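Local coordinates for protein acetyltransferase, GNAT family (Colwellia psychrerythraea, PDB 3IWG) that probably transfers an acyl group from a coenzyme A thioester to an acceptor, at residues 22-27 / 35-40; 55-60 / 66-71. All coordinates share one frame; numbering follows the deposited sequence.

Both contacts are buried and lie in the N-terminal GNAT region of the chain, with centres about 10 Å apart, but they join different elements. Contact 1 sets helix 17-26 against helix 33-39, whose short segments are too far apart for backbone contact, so aromatic side chains bridge the gap. Contact 2 is the hairpin of strands 53-60 and 65-71, held by backbone hydrogen bonds and flanked by apolar side chains. The two meet at Gln-68, which reaches from the sheet to the helices: its NE2 packs 3.6 Å from CZ of Phe-24.

Contact 1. Residues 22-27 / 35-40; sequences AYFDSS and WHFGFA
In the helical layer that follows the first strand of the GNAT fold, Phe-24 of helix 17-26 reaches across to His-36 and Phe-37 of helix 33-39. The two helical segments run roughly antiparallel, at 151°, and their axes stay 13.5 Å apart, a span that suits long aromatic side chains. Phe-24 has CG anti to its carbonyl carbon (chi1 -69°), which carries the ring out toward the second helix. Its edge is met by CB of His-36, 3.8 Å from CE1, with the two ring planes nearly perpendicular. Over one face comes Phe-37, from the opposite direction and offset toward the rim, its CE1 3.8 Å from CZ of Phe-24; these two planes are tilted by 33°. Tyr-23 lies against the other face, CD2 standing 4.0 Å above the ring, and also brings its own edge up to the imidazole of His-36. Phe-24 stacks further on Tyr-203, from a loop in the second GNAT region of the chain. Phenylalanine suits this buried place, being apolar and flat enough to be covered on both faces. An alanine here would remove the ring that Tyr-23 and Phe-37 sandwich, and would probably leave both without that partner and open a gap between the helices. Here an aromatic cluster of Phe-24, His-36 and Phe-37 joins the two helices that, as in GNAT domains generally, lie between the first and second strands.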
# COMPACT_ATOMS: atom_id res chain seq x y z
N ALA A 22 -2.37 -1.18 27.01
CA ALA A 22 -1.90 -1.93 28.18
C ALA A 22 -1.29 -3.24 27.73
O ALA A 22 -0.25 -3.66 28.26
CB ALA A 22 -3.02 -2.16 29.14
N TYR A 23 -1.91 -3.88 26.73
CA TYR A 23 -1.34 -5.12 26.17
C TYR A 23 0.12 -4.92 25.78
O TYR A 23 0.98 -5.60 26.27
CB TYR A 23 -2.17 -5.58 24.99
CG TYR A 23 -1.65 -6.83 24.32
CD1 TYR A 23 -1.70 -8.05 24.97
CD2 TYR A 23 -1.14 -6.78 23.06
CE1 TYR A 23 -1.23 -9.20 24.36
CE2 TYR A 23 -0.69 -7.93 22.42
CZ TYR A 23 -0.71 -9.13 23.10
OH TYR A 23 -0.27 -10.26 22.49
N PHE A 24 0.38 -3.87 25.01
CA PHE A 24 1.72 -3.56 24.53
C PHE A 24 2.69 -3.11 25.64
O PHE A 24 3.85 -3.55 25.65
CB PHE A 24 1.66 -2.54 23.39
CG PHE A 24 1.04 -3.12 22.11
CD1 PHE A 24 1.65 -4.18 21.44
CD2 PHE A 24 -0.14 -2.62 21.58
CE1 PHE A 24 1.08 -4.72 20.28
CE2 PHE A 24 -0.71 -3.17 20.45
CZ PHE A 24 -0.09 -4.23 19.80
N ASP A 25 2.21 -2.27 26.54
CA ASP A 25 3.01 -1.89 27.71
C ASP A 25 3.51 -3.12 28.52
O ASP A 25 4.65 -3.11 28.97
CB ASP A 25 2.22 -0.97 28.66
CG ASP A 25 2.13 0.45 28.15
OD1 ASP A 25 2.81 0.74 27.15
OD2 ASP A 25 1.38 1.29 28.75
N SER A 26 2.68 -4.16 28.61
CA SER A 26 3.01 -5.35 29.34
C SER A 26 4.12 -6.16 28.65
O SER A 26 4.71 -6.96 29.31
CB SER A 26 1.76 -6.25 29.50
OG SER A 26 1.45 -6.99 28.27
N SER A 27 4.36 -6.00 27.33
CA SER A 27 5.39 -6.83 26.62
C SER A 27 6.81 -6.62 27.18
O SER A 27 7.18 -5.50 27.52
CB SER A 27 5.39 -6.57 25.11
OG SER A 27 6.09 -5.38 24.76
N TRP A 35 3.64 -8.62 12.53
CA TRP A 35 2.63 -9.36 13.30
C TRP A 35 1.60 -8.47 13.98
O TRP A 35 0.39 -8.68 13.81
CB TRP A 35 3.28 -10.27 14.31
CG TRP A 35 3.80 -11.43 13.67
CD1 TRP A 35 5.01 -11.57 13.12
CD2 TRP A 35 3.08 -12.62 13.41
NE1 TRP A 35 5.14 -12.82 12.55
CE2 TRP A 35 3.96 -13.49 12.71
CE3 TRP A 35 1.79 -13.06 13.71
CZ2 TRP A 35 3.60 -14.77 12.29
CZ3 TRP A 35 1.42 -14.34 13.29
CH2 TRP A 35 2.34 -15.19 12.59
N HIS A 36 2.06 -7.45 14.69
CA HIS A 36 1.16 -6.72 15.59
C HIS A 36 0.58 -5.45 15.04
O HIS A 36 -0.47 -5.05 15.50
CB HIS A 36 1.79 -6.48 16.95
CG HIS A 36 1.84 -7.73 17.75
ND1 HIS A 36 2.92 -8.58 17.73
CD2 HIS A 36 0.86 -8.37 18.44
CE1 HIS A 36 2.62 -9.68 18.40
NE2 HIS A 36 1.38 -9.57 18.85
N PHE A 37 1.23 -4.84 14.04
CA PHE A 37 0.63 -3.69 13.38
C PHE A 37 0.22 -3.88 11.92
O PHE A 37 -0.41 -3.01 11.35
CB PHE A 37 1.56 -2.50 13.53
CG PHE A 37 1.97 -2.32 14.92
CD1 PHE A 37 1.03 -1.93 15.87
CD2 PHE A 37 3.24 -2.66 15.34
CE1 PHE A 37 1.36 -1.83 17.20
CE2 PHE A 37 3.59 -2.54 16.70
CZ PHE A 37 2.64 -2.13 17.62
N GLY A 38 0.55 -5.04 11.36
CA GLY A 38 0.11 -5.41 10.01
C GLY A 38 -1.01 -6.40 10.18
O GLY A 38 -2.15 -6.04 9.91
N PHE A 39 -0.69 -7.62 10.65
CA PHE A 39 -1.69 -8.71 10.77
C PHE A 39 -2.75 -8.52 11.83
O PHE A 39 -3.90 -8.70 11.55
CB PHE A 39 -1.07 -10.13 11.00
CG PHE A 39 -0.05 -10.56 9.96
CD1 PHE A 39 -0.23 -10.28 8.61
CD2 PHE A 39 1.08 -11.30 10.34
CE1 PHE A 39 0.73 -10.68 7.65
CE2 PHE A 39 2.06 -11.72 9.37
CZ PHE A 39 1.87 -11.39 8.04
N ALA A 40 -2.38 -8.23 13.07
CA ALA A 40 -3.38 -8.18 14.15
C ALA A 40 -4.60 -7.23 13.89
O ALA A 40 -5.74 -7.61 14.11
CB ALA A 40 -2.71 -7.85 15.50

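Contact 2. Residues 55-60 / 66-71; sequences VGFCCV and LLQYYL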
# COMPACT_ATOMS: atom_id res chain seq x y z
N VAL A 55 -13.43 -5.40 29.65
CA VAL A 55 -12.23 -5.61 30.49
C VAL A 55 -11.11 -6.49 29.87
O VAL A 55 -10.09 -6.79 30.53
CB VAL A 55 -12.65 -6.21 31.84
CG1 VAL A 55 -13.74 -5.32 32.46
CG2 VAL A 55 -13.14 -7.64 31.67
N GLY A 56 -11.32 -6.90 28.62
CA GLY A 56 -10.28 -7.59 27.86
C GLY A 56 -10.68 -7.86 26.42
O GLY A 56 -11.81 -7.59 26.03
N PHE A 57 -9.76 -8.45 25.65
CA PHE A 57 -10.03 -8.77 24.25
C PHE A 57 -9.11 -9.87 23.66
O PHE A 57 -8.06 -10.21 24.22
CB PHE A 57 -9.85 -7.50 23.37
CG PHE A 57 -8.42 -7.22 23.05
CD1 PHE A 57 -7.63 -6.51 23.93
CD2 PHE A 57 -7.84 -7.75 21.92
CE1 PHE A 57 -6.27 -6.29 23.64
CE2 PHE A 57 -6.51 -7.56 21.64
CZ PHE A 57 -5.73 -6.83 22.50
N CYS A 58 -9.48 -10.37 22.49
CA CYS A 58 -8.57 -11.18 21.72
C CYS A 58 -8.82 -10.96 20.25
O CYS A 58 -9.81 -10.35 19.88
CB CYS A 58 -8.71 -12.67 22.08
SG CYS A 58 -10.15 -13.46 21.47
N CYS A 59 -7.90 -11.44 19.41
CA CYS A 59 -8.14 -11.47 17.95
C CYS A 59 -7.70 -12.75 17.28
O CYS A 59 -6.69 -13.39 17.66
CB CYS A 59 -7.55 -10.22 17.26
SG CYS A 59 -5.82 -10.13 17.26
N VAL A 60 -8.52 -13.18 16.33
CA VAL A 60 -8.32 -14.46 15.66
C VAL A 60 -8.18 -14.17 14.18
O VAL A 60 -9.04 -13.53 13.59
CB VAL A 60 -9.50 -15.40 15.88
CG1 VAL A 60 -9.30 -16.77 15.16
CG2 VAL A 60 -9.80 -15.56 17.37
N LEU A 66 -5.33 -17.45 17.10
CA LEU A 66 -5.19 -16.30 17.95
C LEU A 66 -3.90 -15.59 17.65
O LEU A 66 -2.88 -16.19 17.34
CB LEU A 66 -5.24 -16.68 19.44
CG LEU A 66 -6.60 -16.74 20.15
CD1 LEU A 66 -7.59 -17.55 19.37
CD2 LEU A 66 -6.47 -17.33 21.61
N LEU A 67 -3.96 -14.28 17.74
CA LEU A 67 -2.81 -13.45 17.55
C LEU A 67 -2.56 -12.63 18.80
O LEU A 67 -1.43 -12.29 19.08
CB LEU A 67 -3.02 -12.50 16.32
CG LEU A 67 -3.04 -13.12 14.88
CD1 LEU A 67 -2.94 -12.03 13.73
CD2 LEU A 67 -1.96 -14.18 14.62
N GLN A 68 -3.62 -12.27 19.53
CA GLN A 68 -3.53 -11.41 20.72
C GLN A 68 -4.61 -11.85 21.72
O GLN A 68 -5.69 -12.28 21.32
CB GLN A 68 -3.74 -9.93 20.35
CG GLN A 68 -2.71 -9.35 19.42
CD GLN A 68 -2.94 -7.85 19.10
OE1 GLN A 68 -4.06 -7.36 19.15
NE2 GLN A 68 -1.86 -7.14 18.76
N TYR A 69 -4.28 -11.74 23.00
CA TYR A 69 -5.20 -12.04 24.10
C TYR A 69 -4.80 -11.20 25.32
O TYR A 69 -3.60 -11.07 25.65
CB TYR A 69 -5.15 -13.49 24.47
CG TYR A 69 -5.99 -13.88 25.68
CD1 TYR A 69 -5.53 -13.71 26.99
CD2 TYR A 69 -7.26 -14.43 25.50
CE1 TYR A 69 -6.34 -14.07 28.09
CE2 TYR A 69 -8.06 -14.77 26.57
CZ TYR A 69 -7.59 -14.62 27.86
OH TYR A 69 -8.40 -15.01 28.87
N TYR A 70 -5.78 -10.62 25.97
CA TYR A 70 -5.49 -9.77 27.12
C TYR A 70 -6.73 -9.66 27.98
O TYR A 70 -7.82 -9.38 27.47
CB TYR A 70 -5.03 -8.39 26.67
CG TYR A 70 -4.78 -7.46 27.82
CD1 TYR A 70 -3.55 -7.44 28.43
CD2 TYR A 70 -5.78 -6.65 28.32
CE1 TYR A 70 -3.28 -6.64 29.50
CE2 TYR A 70 -5.53 -5.80 29.40
CZ TYR A 70 -4.28 -5.82 30.00
OH TYR A 70 -4.00 -5.01 31.08
N LEU A 71 -6.55 -9.87 29.29
CA LEU A 71 -7.56 -9.55 30.33
C LEU A 71 -6.98 -8.63 31.36
O LEU A 71 -5.83 -8.79 31.77
CB LEU A 71 -7.99 -10.82 31.06
CG LEU A 71 -9.43 -11.22 30.79
CD1 LEU A 71 -9.76 -12.48 31.58
CD2 LEU A 71 -10.40 -10.11 31.14
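Phe-57 and Tyr-70 form a hydrogen-bonded antiparallel pair, N of Phe-57 lying 2.8 Å from O of Tyr-70 and N of Tyr-70 donating in return to O of Phe-57. Phe-57 takes the crowded position between its backbone N and carbonyl carbon (chi1 81°), which lays the ring over the neighbouring strand: CE1 rests 3.9 Å from CB of Tyr-70, and the ring edge at CE2 meets OE1 of Gln-68 at 3.5 Å, ring and amide planes 71° apart. OE1 also accepts a hydrogen bond from Lys-20 NZ. Cys-59 makes the same rotameric choice (chi1 68°), and its small, polarizable SG touches CB of Gln-68 at 3.7 Å and also CB of Leu-67. On the face of Cys-58 and Tyr-69 the packing is mostly apolar: CG2 of Val-60 touches CD1 of Leu-66 at 3.6 Å, and Leu-66, Tyr-69 and Leu-71 continue onto helix 76-87, where Ser-79 satisfies the Tyr-69 hydroxyl. Gly-56 suits its place because a beta carbon would collide with Tyr-70 O and Leu-71 CD2. With Val-55 it forms a classic beta bulge opposite Phe-48 of strand 44-50, across the other edge of strand 53-60. The pair itself is an antiparallel beta hairpin in the sheet of the GNAT fold.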